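Local atomic coordinates of L-amino acid deaminase (Proteus vulgaris, PDB entry 5HXW), a protein that probably catalyses the FAD-dependent oxidative deamination of L-amino acids as a membrane-bound flavoprotein. Residues V223-K227 with G228-T232; I328-N331 with E332-N336; M394-A397 with P398-P402. One frame throughout, in Å; residues are numbered along the deposited sequence.

Contact 1 of 3, residues V223-K227 with G228-T232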
ATOM      1  N   VAL A 223      -1.727 -18.266 -18.522  1.00 77.94           N
ATOM      2  CA  VAL A 223      -2.581 -17.513 -17.598  1.00 75.14           C
ATOM      3  C   VAL A 223      -3.901 -17.263 -18.333  1.00 74.96           C
ATOM      4  O   VAL A 223      -3.908 -16.698 -19.433  1.00 75.05           O
ATOM      5  CB  VAL A 223      -1.918 -16.190 -17.121  1.00 73.29           C
ATOM      6  CG1 VAL A 223      -2.933 -15.229 -16.508  1.00 71.05           C
ATOM      7  CG2 VAL A 223      -0.818 -16.476 -16.114  1.00 72.79           C
ATOM      8  N   VAL A 224      -5.006 -17.706 -17.734  1.00 74.45           N
ATOM      9  CA  VAL A 224      -6.319 -17.591 -18.371  1.00 75.42           C
ATOM     10  C   VAL A 224      -7.028 -16.328 -17.894  1.00 74.26           C
ATOM     11  O   VAL A 224      -7.258 -16.141 -16.693  1.00 73.52           O
ATOM     12  CB  VAL A 224      -7.203 -18.855 -18.175  1.00 76.60           C
ATOM     13  CG1 VAL A 224      -8.507 -18.737 -18.957  1.00 76.88           C
ATOM     14  CG2 VAL A 224      -6.466 -20.109 -18.623  1.00 77.97           C
ATOM     15  N   THR A 225      -7.348 -15.462 -18.855  1.00 74.75           N
ATOM     16  CA  THR A 225      -8.107 -14.234 -18.606  1.00 73.89           C
ATOM     17  C   THR A 225      -9.469 -14.307 -19.305  1.00 75.53           C
ATOM     18  O   THR A 225      -9.713 -15.214 -20.106  1.00 77.57           O
ATOM     19  CB  THR A 225      -7.346 -12.956 -19.064  1.00 72.95           C
ATOM     20  OG1 THR A 225      -7.379 -12.843 -20.492  1.00 74.33           O
ATOM     21  CG2 THR A 225      -5.892 -12.938 -18.569  1.00 71.83           C
ATOM     22  N   GLU A 226     -10.343 -13.348 -19.001  1.00 75.60           N
ATOM     23  CA  GLU A 226     -11.652 -13.223 -19.664  1.00 77.18           C
ATOM     24  C   GLU A 226     -11.552 -12.857 -21.156  1.00 78.03           C
ATOM     25  O   GLU A 226     -12.485 -13.109 -21.925  1.00 79.52           O
ATOM     26  CB  GLU A 226     -12.552 -12.228 -18.915  1.00 76.43           C
ATOM     27  CG  GLU A 226     -12.019 -10.804 -18.844  1.00 76.23           C
ATOM     28  CD  GLU A 226     -12.877  -9.890 -17.990  1.00 76.34           C
ATOM     29  OE1 GLU A 226     -12.306  -9.161 -17.150  1.00 74.97           O
ATOM     30  OE2 GLU A 226     -14.117  -9.896 -18.152  1.00 77.66           O
ATOM     31  N   LYS A 227     -10.424 -12.259 -21.544  1.00 77.45           N
ATOM     32  CA  LYS A 227     -10.135 -11.925 -22.942  1.00 78.19           C
ATOM     33  C   LYS A 227      -9.441 -13.070 -23.696  1.00 78.69           C
ATOM     34  O   LYS A 227      -9.258 -12.994 -24.915  1.00 79.38           O
ATOM     35  CB  LYS A 227      -9.297 -10.640 -23.022  1.00 77.60           C
ATOM     36  CG  LYS A 227     -10.099  -9.349 -22.922  1.00 77.14           C
ATOM     37  CD  LYS A 227      -9.179  -8.138 -22.991  1.00 76.88           C
ATOM     38  CE  LYS A 227      -9.941  -6.826 -22.882  1.00 76.65           C
ATOM     39  NZ  LYS A 227     -10.498  -6.386 -24.191  1.00 78.27           N
ATOM     40  N   GLY A 228      -9.067 -14.122 -22.965  1.00 77.72           N
ATOM     41  CA  GLY A 228      -8.356 -15.272 -23.530  1.00 78.60           C
ATOM     42  C   GLY A 228      -7.134 -15.684 -22.726  1.00 77.58           C
ATOM     43  O   GLY A 228      -6.931 -15.214 -21.604  1.00 75.58           O
ATOM     44  N   ALA A 229      -6.317 -16.560 -23.308  1.00 78.70           N
ATOM     45  CA  ALA A 229      -5.131 -17.091 -22.632  1.00 78.11           C
ATOM     46  C   ALA A 229      -3.826 -16.494 -23.153  1.00 77.97           C
ATOM     47  O   ALA A 229      -3.671 -16.258 -24.357  1.00 78.42           O
ATOM     48  CB  ALA A 229      -5.101 -18.610 -22.728  1.00 79.81           C
ATOM     49  N   ILE A 230      -2.901 -16.244 -22.227  1.00 76.94           N
ATOM     50  CA  ILE A 230      -1.541 -15.803 -22.552  1.00 76.97           C
ATOM     51  C   ILE A 230      -0.563 -16.894 -22.116  1.00 77.59           C
ATOM     52  O   ILE A 230      -0.517 -17.259 -20.936  1.00 77.03           O
ATOM     53  CB  ILE A 230      -1.167 -14.457 -21.870  1.00 74.90           C
ATOM     54  CG1 ILE A 230      -2.245 -13.385 -22.102  1.00 73.80           C
ATOM     55  CG2 ILE A 230       0.195 -13.971 -22.365  1.00 75.48           C
ATOM     56  CD1 ILE A 230      -2.240 -12.249 -21.092  1.00 71.49           C
ATOM     57  N   LYS A 231       0.210 -17.409 -23.073  1.00 79.02           N
ATOM     58  CA  LYS A 231       1.229 -18.426 -22.800  1.00 80.20           C
ATOM     59  C   LYS A 231       2.408 -17.817 -22.042  1.00 78.72           C
ATOM     60  O   LYS A 231       3.010 -16.839 -22.495  1.00 78.88           O
ATOM     61  CB  LYS A 231       1.702 -19.101 -24.094  1.00 82.34           C
ATOM     62  N   THR A 232       2.700 -18.389 -20.873  1.00 77.48           N
ATOM     63  CA  THR A 232       3.794 -17.943 -20.004  1.00 76.17           C
ATOM     64  C   THR A 232       4.190 -19.038 -19.014  1.00 76.99           C
ATOM     65  O   THR A 232       3.375 -19.903 -18.682  1.00 77.56           O
ATOM     66  CB  THR A 232       3.444 -16.634 -19.242  1.00 73.83           C
ATOM     67  OG1 THR A 232       4.605 -16.145 -18.561  1.00 72.85           O
ATOM     68  CG2 THR A 232       2.300 -16.842 -18.232  1.00 72.58           C
TER
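T225 and G228 meet where strand 219-225 doubles back into strand 228-231, and the threonine side chain adds a bond of its own to the backbone bonds there. Its OG1 stands between its own backbone N and carbonyl carbon (chi1 75°), a rotation that carries the hydroxyl over the turn to donate to G228 O at 2.7 Å. The same carbonyl oxygen accepts the backbone N of T225, 2.8 Å away, and the two donors come to it from opposite faces of the carbonyl plane. OG1 also takes a weak bond from K227 N, inside the type I turn T225-G228. In return G228 N binds T225 O at 3.1 Å, approaching from well above that carbonyl plane. G228 has a positive phi (132°) with an extended psi, a conformation open essentially to glycine.

Farther from the turn the pairing is regular: V223 N to I230 O is 2.9 Å and I230 N to V223 O is 3.0 Å, both nearly straight. V223 turns CG1 anti to its backbone N (chi1 163°), leaving CG2 to lie alongside T232 CG2 at 3.8 Å, the two side chains pointing the same way. V223, I230 and T232 all pack on V41 of strand 40-43, in the six-stranded FAD-binding sheet, whereas V224 and A229 face the other side. At the bend, E226 is held by A209 N and by a salt bridge to R356. The arrangement is a tight antiparallel hairpin, the last two strands of the three-stranded meander that covers the Rossmann-type FAD-binding sheet.

Contact 2 of 3, residues I328-N331 with E332-N336. With 16A (cetyl-trimethyl-ammonium), chain I; 16A (cetyl-trimethyl-ammonium), chain J.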
ATOM      1  N   ILE A 328     -14.053  -4.193  15.201  1.00 80.64           N
ATOM      2  CA  ILE A 328     -14.726  -5.325  14.568  1.00 78.59           C
ATOM      3  C   ILE A 328     -16.106  -4.837  14.129  1.00 77.28           C
ATOM      4  O   ILE A 328     -16.846  -4.241  14.921  1.00 78.34           O
ATOM      5  CB  ILE A 328     -14.833  -6.549  15.528  1.00 79.57           C
ATOM      6  CG1 ILE A 328     -13.444  -7.019  16.022  1.00 79.87           C
ATOM      7  CG2 ILE A 328     -15.645  -7.691  14.917  1.00 79.27           C
ATOM      8  CD1 ILE A 328     -12.438  -7.423  14.955  1.00 79.09           C
ATOM      9  N   SER A 329     -16.433  -5.083  12.864  1.00 74.68           N
ATOM     10  CA  SER A 329     -17.681  -4.607  12.278  1.00 73.32           C
ATOM     11  C   SER A 329     -18.422  -5.709  11.536  1.00 72.96           C
ATOM     12  O   SER A 329     -17.815  -6.521  10.834  1.00 71.76           O
ATOM     13  CB  SER A 329     -17.400  -3.435  11.341  1.00 72.19           C
ATOM     14  OG  SER A 329     -18.585  -2.952  10.741  1.00 73.42           O
ATOM     15  N   LEU A 330     -19.741  -5.729  11.706  1.00 73.62           N
ATOM     16  CA  LEU A 330     -20.604  -6.629  10.953  1.00 74.10           C
ATOM     17  C   LEU A 330     -21.369  -5.847   9.894  1.00 74.37           C
ATOM     18  O   LEU A 330     -22.143  -4.943  10.216  1.00 75.87           O
ATOM     19  CB  LEU A 330     -21.568  -7.390  11.875  1.00 74.19           C
ATOM     20  CG  LEU A 330     -22.478  -8.433  11.206  1.00 74.39           C
ATOM     21  CD1 LEU A 330     -21.726  -9.717  10.891  1.00 73.77           C
ATOM     22  CD2 LEU A 330     -23.688  -8.729  12.074  1.00 75.45           C
ATOM     23  N   ASN A 331     -21.133  -6.204   8.635  1.00 74.27           N
ATOM     24  CA  ASN A 331     -21.798  -5.579   7.494  1.00 74.56           C
ATOM     25  C   ASN A 331     -21.995  -6.559   6.331  1.00 74.63           C
ATOM     26  O   ASN A 331     -21.979  -7.775   6.531  1.00 75.92           O
ATOM     27  CB  ASN A 331     -21.057  -4.305   7.059  1.00 72.98           C
ATOM     28  CG  ASN A 331     -19.629  -4.575   6.632  1.00 72.18           C
ATOM     29  OD1 ASN A 331     -19.361  -5.493   5.865  1.00 72.54           O
ATOM     30  ND2 ASN A 331     -18.704  -3.768   7.124  1.00 71.90           N
ATOM     31  N   GLU A 332     -22.157  -6.019   5.124  1.00 74.78           N
ATOM     32  CA  GLU A 332     -22.443  -6.805   3.920  1.00 75.36           C
ATOM     33  C   GLU A 332     -21.274  -7.665   3.425  1.00 73.54           C
ATOM     34  O   GLU A 332     -21.465  -8.538   2.572  1.00 74.00           O
ATOM     35  CB  GLU A 332     -23.004  -5.908   2.797  1.00 76.78           C
ATOM     36  CG  GLU A 332     -22.079  -4.808   2.280  1.00 76.87           C
ATOM     37  CD  GLU A 332     -22.159  -3.520   3.083  1.00 78.60           C
ATOM     38  OE1 GLU A 332     -23.281  -3.101   3.462  1.00 80.02           O
ATOM     39  OE2 GLU A 332     -21.092  -2.913   3.322  1.00 78.55           O
ATOM     40  N   GLN A 333     -20.079  -7.423   3.968  1.00 72.28           N
ATOM     41  CA  GLN A 333     -18.878  -8.196   3.619  1.00 71.42           C
ATOM     42  C   GLN A 333     -18.978  -9.671   4.002  1.00 69.52           C
ATOM     43  O   GLN A 333     -18.476 -10.525   3.271  1.00 68.91           O
ATOM     44  CB  GLN A 333     -17.606  -7.574   4.212  1.00 73.19           C
ATOM     45  CG  GLN A 333     -17.262  -6.185   3.682  1.00 76.35           C
ATOM     46  CD  GLN A 333     -16.943  -6.179   2.204  1.00 79.17           C
ATOM     47  OE1 GLN A 333     -17.826  -5.978   1.366  1.00 82.12           O
ATOM     48  NE2 GLN A 333     -15.680  -6.419   1.871  1.00 80.66           N
ATOM     49  N   LEU A 334     -19.628  -9.959   5.132  1.00 67.45           N
ATOM     50  CA  LEU A 334     -19.874 -11.336   5.556  1.00 67.64           C
ATOM     51  C   LEU A 334     -20.693 -12.106   4.518  1.00 67.63           C
ATOM     52  O   LEU A 334     -20.313 -13.210   4.117  1.00 67.80           O
ATOM     53  CB  LEU A 334     -20.551 -11.392   6.939  1.00 68.00           C
ATOM     54  CG  LEU A 334     -20.736 -12.781   7.571  1.00 68.32           C
ATOM     55  CD1 LEU A 334     -19.414 -13.387   8.020  1.00 68.29           C
ATOM     56  CD2 LEU A 334     -21.707 -12.716   8.732  1.00 69.43           C
ATOM     57  N   ILE A 335     -21.799 -11.499   4.087  1.00 66.95           N
ATOM     58  CA  ILE A 335     -22.688 -12.080   3.084  1.00 67.51           C
ATOM     59  C   ILE A 335     -21.964 -12.259   1.740  1.00 66.94           C
ATOM     60  O   ILE A 335     -22.075 -13.318   1.120  1.00 67.91           O
ATOM     61  CB  ILE A 335     -24.003 -11.265   2.945  1.00 67.75           C
ATOM     62  CG1 ILE A 335     -24.749 -11.148   4.296  1.00 68.27           C
ATOM     63  CG2 ILE A 335     -24.903 -11.844   1.860  1.00 68.62           C
ATOM     64  CD1 ILE A 335     -25.256 -12.444   4.913  1.00 69.13           C
ATOM     65  N   ASN A 336     -21.211 -11.238   1.318  1.00 65.85           N
ATOM     66  CA  ASN A 336     -20.364 -11.320   0.120  1.00 65.86           C
ATOM     67  C   ASN A 336     -19.314 -12.430   0.215  1.00 66.82           C
ATOM     68  O   ASN A 336     -19.068 -13.138  -0.768  1.00 67.86           O
ATOM     69  CB  ASN A 336     -19.673  -9.979  -0.174  1.00 64.55           C
ATOM     70  CG  ASN A 336     -20.646  -8.865  -0.546  1.00 64.50           C
ATOM     71  OD1 ASN A 336     -21.781  -9.105  -0.957  1.00 65.04           O
ATOM     72  ND2 ASN A 336     -20.188  -7.627  -0.408  1.00 64.10           N
TER
HETATM   73  C1  16A I 503     -23.895 -15.833  17.172  1.00 81.29           C
HETATM   74  C2  16A I 503     -23.479 -17.012  16.318  1.00 80.94           C
HETATM   75  C3  16A I 503     -24.394 -17.182  15.112  1.00 81.13           C
HETATM   76  C4  16A I 503     -23.837 -18.244  14.173  1.00 82.68           C
HETATM   77  C5  16A I 503     -24.138 -17.911  12.717  1.00 85.17           C
HETATM   78  C6  16A I 503     -22.854 -17.635  11.920  1.00 87.26           C
HETATM   79  C7  16A I 503     -23.110 -17.642  10.408  1.00 88.14           C
HETATM   80  C8  16A I 503     -23.610 -16.291   9.885  1.00 89.99           C
HETATM   81  C9  16A I 503     -25.089 -16.367   9.487  1.00 89.34           C
HETATM   82  C10 16A I 503     -25.517 -15.163   8.652  1.00 89.04           C
HETATM   83  C11 16A I 503     -25.956 -13.984   9.524  1.00 89.34           C
HETATM   84  C12 16A I 503     -26.376 -12.797   8.665  1.00 89.57           C
HETATM   85  C13 16A I 503     -25.529 -11.561   8.953  1.00 88.96           C
HETATM   86  C14 16A I 503     -25.918 -10.434   8.002  1.00 91.19           C
HETATM   87  C15 16A I 503     -25.026  -9.207   8.171  1.00 92.99           C
HETATM   88  C16 16A I 503     -25.146  -8.260   6.964  1.00 94.86           C
HETATM   89  N1  16A I 503     -25.699  -6.899   7.207  1.00 95.43           N
HETATM   90  C17 16A I 503     -27.150  -6.973   7.382  1.00 95.76           C
HETATM   91  C18 16A I 503     -25.123  -6.230   8.387  1.00 96.19           C
HETATM   92  C19 16A I 503     -25.478  -6.034   6.038  1.00 93.76           C
HETATM   93  C1  16A J 504     -11.339 -11.858  16.050  1.00 71.89           C
HETATM   94  C2  16A J 504     -11.140 -11.367  14.633  1.00 71.35           C
HETATM   95  C3  16A J 504      -9.949 -10.419  14.548  1.00 71.04           C
HETATM   96  C4  16A J 504      -9.861  -9.783  13.166  1.00 71.12           C
HETATM   97  C5  16A J 504      -9.078  -8.478  13.211  1.00 70.98           C
HETATM   98  C6  16A J 504      -8.329  -8.258  11.904  1.00 72.03           C
HETATM   99  C7  16A J 504      -7.358  -7.089  12.016  1.00 72.72           C
HETATM  100  C8  16A J 504      -7.201  -6.389  10.672  1.00 73.26           C
HETATM  101  C9  16A J 504      -5.781  -5.865  10.505  1.00 77.17           C
HETATM  102  C10 16A J 504      -5.758  -4.340  10.468  1.00 79.77           C
HETATM  103  C11 16A J 504      -4.544  -3.783  11.200  1.00 81.98           C
HETATM  104  C12 16A J 504      -3.490  -3.287  10.214  1.00 85.58           C
HETATM  105  C13 16A J 504      -3.217  -1.798  10.389  1.00 87.78           C
HETATM  106  C14 16A J 504      -2.446  -1.248   9.193  1.00 89.21           C
HETATM  107  C15 16A J 504      -2.975   0.121   8.778  1.00 89.62           C
HETATM  108  C16 16A J 504      -1.842   0.993   8.216  1.00 89.70           C
HETATM  109  N1  16A J 504      -2.208   1.998   7.185  1.00 89.70           N
HETATM  110  C17 16A J 504      -1.008   2.791   6.893  1.00 90.38           C
HETATM  111  C18 16A J 504      -2.626   1.383   5.918  1.00 89.57           C
HETATM  112  C19 16A J 504      -3.247   2.936   7.645  1.00 88.61           C
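N331 joins strand 326-329 to helix 332-339, its own backbone still extended (phi -148°) while the chain after it turns into the helix and N336 N closes on E332 O at 3.0 Å. The asparagine side chain turns back over the helix start: with chi1 at 61°, CG stands between the backbone N and the carbonyl carbon, and OD1 faces the first turn. There it accepts Q333 N at 2.8 Å, nearly straight and in the plane of the amide carbonyl. This is the classic asparagine N-cap, in which a side-chain oxygen satisfies an amide that has no preceding helical carbonyl to bind. The side chain of Q333 leads away from the cap, and its OE1 takes a weak bond from N336 ND2.

On another side of the junction L330 and L334 cross obliquely, CD1 of the former touching CD2 of the latter at 3.7 Å. One cetyl-trimethyl-ammonium molecule lies against this surface. Its head group sits over the backbone, with C16 3.2 Å from N331 O and C18 3.7 Å from L330 O, where N331 O may offset part of the positive charge, although the helix start nearby would not. The chain then runs past L330, L334 and I335, with CD1 of I335 3.7 Å from C14. Further back, I328 CD1 rests 3.9 Å from C3, in the tail of a second detergent molecule.

Contact 3 of 3, residues M394-A397 with P398-P402. With 16A (cetyl-trimethyl-ammonium), chain J.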
ATOM      1  N   MET A 394      -7.782  -2.562   2.677  1.00 63.63           N
ATOM      2  CA  MET A 394      -6.519  -3.302   2.818  1.00 64.34           C
ATOM      3  C   MET A 394      -6.782  -4.797   3.017  1.00 63.46           C
ATOM      4  O   MET A 394      -7.915  -5.214   3.282  1.00 62.80           O
ATOM      5  CB  MET A 394      -5.713  -2.805   4.024  1.00 67.12           C
ATOM      6  CG  MET A 394      -5.497  -1.311   4.116  1.00 70.38           C
ATOM      7  SD  MET A 394      -5.418  -0.797   5.840  1.00 75.73           S
ATOM      8  CE  MET A 394      -6.362   0.721   5.778  1.00 74.23           C
ATOM      9  N   ALA A 395      -5.719  -5.585   2.876  1.00 62.25           N
ATOM     10  CA  ALA A 395      -5.681  -6.979   3.308  1.00 61.30           C
ATOM     11  C   ALA A 395      -4.354  -7.188   4.026  1.00 61.16           C
ATOM     12  O   ALA A 395      -3.283  -7.016   3.435  1.00 60.52           O
ATOM     13  CB  ALA A 395      -5.831  -7.927   2.129  1.00 60.48           C
ATOM     14  N   ILE A 396      -4.444  -7.532   5.308  1.00 61.32           N
ATOM     15  CA  ILE A 396      -3.290  -7.578   6.209  1.00 61.58           C
ATOM     16  C   ILE A 396      -3.102  -8.992   6.774  1.00 62.62           C
ATOM     17  O   ILE A 396      -4.075  -9.649   7.156  1.00 63.57           O
ATOM     18  CB  ILE A 396      -3.433  -6.508   7.338  1.00 61.54           C
ATOM     19  CG1 ILE A 396      -3.602  -5.080   6.761  1.00 60.59           C
ATOM     20  CG2 ILE A 396      -2.290  -6.556   8.349  1.00 62.14           C
ATOM     21  CD1 ILE A 396      -2.474  -4.566   5.880  1.00 59.35           C
ATOM     22  N   ALA A 397      -1.846  -9.446   6.787  1.00 62.46           N
ATOM     23  CA  ALA A 397      -1.434 -10.718   7.390  1.00 63.70           C
ATOM     24  C   ALA A 397      -1.385 -10.617   8.931  1.00 64.95           C
ATOM     25  O   ALA A 397      -1.291  -9.507   9.455  1.00 64.82           O
ATOM     26  CB  ALA A 397      -0.078 -11.126   6.828  1.00 64.39           C
ATOM     27  N   PRO A 398      -1.450 -11.767   9.660  1.00 66.69           N
ATOM     28  CA  PRO A 398      -1.459 -11.771  11.143  1.00 67.84           C
ATOM     29  C   PRO A 398      -0.389 -10.929  11.860  1.00 68.72           C
ATOM     30  O   PRO A 398      -0.687 -10.336  12.901  1.00 69.73           O
ATOM     31  CB  PRO A 398      -1.276 -13.252  11.488  1.00 69.03           C
ATOM     32  CG  PRO A 398      -1.919 -13.964  10.355  1.00 68.89           C
ATOM     33  CD  PRO A 398      -1.648 -13.136   9.130  1.00 67.45           C
ATOM     34  N   ASP A 399       0.830 -10.883  11.319  1.00 68.88           N
ATOM     35  CA  ASP A 399       1.933 -10.134  11.944  1.00 69.85           C
ATOM     36  C   ASP A 399       2.131  -8.726  11.370  1.00 69.64           C
ATOM     37  O   ASP A 399       3.110  -8.048  11.698  1.00 69.77           O
ATOM     38  CB  ASP A 399       3.247 -10.943  11.925  1.00 70.50           C
ATOM     39  CG  ASP A 399       3.713 -11.319  10.515  1.00 69.76           C
ATOM     40  OD1 ASP A 399       3.195 -10.792   9.504  1.00 67.55           O
ATOM     41  OD2 ASP A 399       4.628 -12.162  10.425  1.00 71.59           O
ATOM     42  N   GLU A 400       1.193  -8.311  10.511  1.00 69.50           N
ATOM     43  CA  GLU A 400       1.144  -6.970   9.896  1.00 69.81           C
ATOM     44  C   GLU A 400       2.282  -6.684   8.890  1.00 68.77           C
ATOM     45  O   GLU A 400       2.477  -5.542   8.462  1.00 67.33           O
ATOM     46  CB  GLU A 400       1.047  -5.879  10.981  1.00 72.77           C
ATOM     47  CG  GLU A 400       0.137  -4.708  10.639  1.00 75.10           C
ATOM     48  CD  GLU A 400       0.102  -3.644  11.725  1.00 77.40           C
ATOM     49  OE1 GLU A 400       0.127  -3.997  12.929  1.00 79.62           O
ATOM     50  OE2 GLU A 400       0.041  -2.447  11.369  1.00 77.16           O
ATOM     51  N   ASN A 401       3.008  -7.733   8.504  1.00 68.65           N
ATOM     52  CA  ASN A 401       4.126  -7.635   7.565  1.00 68.12           C
ATOM     53  C   ASN A 401       3.770  -8.164   6.169  1.00 66.69           C
ATOM     54  O   ASN A 401       2.884  -9.017   6.052  1.00 67.02           O
ATOM     55  CB  ASN A 401       5.350  -8.366   8.131  1.00 70.09           C
ATOM     56  CG  ASN A 401       5.953  -7.659   9.334  1.00 71.03           C
ATOM     57  OD1 ASN A 401       5.656  -6.495   9.610  1.00 70.35           O
ATOM     58  ND2 ASN A 401       6.813  -8.366  10.057  1.00 72.79           N
ATOM     59  N   PRO A 402       4.449  -7.661   5.107  1.00 65.50           N
ATOM     60  CA  PRO A 402       4.116  -8.067   3.730  1.00 64.22           C
ATOM     61  C   PRO A 402       4.334  -9.551   3.422  1.00 64.64           C
ATOM     62  O   PRO A 402       5.094 -10.234   4.123  1.00 65.89           O
ATOM     63  CB  PRO A 402       5.062  -7.215   2.870  1.00 64.05           C
ATOM     64  CG  PRO A 402       5.435  -6.061   3.730  1.00 64.19           C
ATOM     65  CD  PRO A 402       5.506  -6.629   5.114  1.00 65.11           C
TER
HETATM   66  C1  16A J 504     -11.339 -11.858  16.050  1.00 71.89           C
HETATM   67  C2  16A J 504     -11.140 -11.367  14.633  1.00 71.35           C
HETATM   68  C3  16A J 504      -9.949 -10.419  14.548  1.00 71.04           C
HETATM   69  C4  16A J 504      -9.861  -9.783  13.166  1.00 71.12           C
HETATM   70  C5  16A J 504      -9.078  -8.478  13.211  1.00 70.98           C
HETATM   71  C6  16A J 504      -8.329  -8.258  11.904  1.00 72.03           C
HETATM   72  C7  16A J 504      -7.358  -7.089  12.016  1.00 72.72           C
HETATM   73  C8  16A J 504      -7.201  -6.389  10.672  1.00 73.26           C
HETATM   74  C9  16A J 504      -5.781  -5.865  10.505  1.00 77.17           C
HETATM   75  C10 16A J 504      -5.758  -4.340  10.468  1.00 79.77           C
HETATM   76  C11 16A J 504      -4.544  -3.783  11.200  1.00 81.98           C
HETATM   77  C12 16A J 504      -3.490  -3.287  10.214  1.00 85.58           C
HETATM   78  C13 16A J 504      -3.217  -1.798  10.389  1.00 87.78           C
HETATM   79  C14 16A J 504      -2.446  -1.248   9.193  1.00 89.21           C
HETATM   80  C15 16A J 504      -2.975   0.121   8.778  1.00 89.62           C
HETATM   81  C16 16A J 504      -1.842   0.993   8.216  1.00 89.70           C
HETATM   82  N1  16A J 504      -2.208   1.998   7.185  1.00 89.70           N
HETATM   83  C17 16A J 504      -1.008   2.791   6.893  1.00 90.38           C
HETATM   84  C18 16A J 504      -2.626   1.383   5.918  1.00 89.57           C
HETATM   85  C19 16A J 504      -3.247   2.936   7.645  1.00 88.61           C
HETATM   86  O   HOH W   1       0.279  -7.717   6.421  1.00 66.84           O
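I396 and E400 lie side by side, pointing the same way, across the turn that ends strand 386-396. CG2 of I396, anti to its backbone N, rests 3.8 Å from CG of E400, and CA of E400 is equally near. Beyond CG the glutamate chain is extended, which lays the carboxylate along the tail of a cetyl-trimethyl-ammonium molecule, OE2 being 3.5 Å from C13. The isoleucine meets the same tail with its other branch, CG1 to C12 at 3.9 Å. M394 reaches the head group, its SD 3.5 Å from the methyl carbon C18, and also touches the FAD, contacting both ligands.

The type I turn A397-E400 brings E400 beside I396. E400 N donates to A397 O at 3.0 Å, from above the carbonyl plane, and E400 itself takes a left-handed backbone conformation (phi 68°). P398 fills the first corner of the turn and packs on Y315 and F454. D399 follows with its side chain curled back: OD1 accepts N401 N at 3.2 Å in an Asx turn, met from above the carboxylate plane, and a salt bridge to R453 gives the carboxylate a second partner. A water adds to this second shell, donating to N401 O and accepting A397 N at 2.8 Å; it bridges the strand end to the returning chain. I396 O is held by Y315 OH.

Taken together, the strand end and the type I turn with its overlapping Asx turn form part of the wall of the detergent-binding pocket beside the flavin cofactor, at the point where the chain leaves the large mixed sheet and returns toward strand 403-406 of the FAD-binding sheet.

How the contacts relate
Contacts 2 and 3 both reach the large mixed sheet, at the ends of strands 326-329 and 386-396, and one detergent molecule touches both: its tail end lies at I328 and its head group at M394. Contact 1 belongs to a separate small antiparallel sheet on the FAD-binding side. Contact 2 is at the surface, whereas contact 3 is nearest the centre of the chain and partly buried; contact 1, farthest from that centre, is partly buried too, with V223, T225, I230 and T232 turned inward. Paired backbone bonds dominate the hairpin, a side-chain cap the helix start, and a turn with a bridging water the third; detergent lies at both contacts 2 and 3.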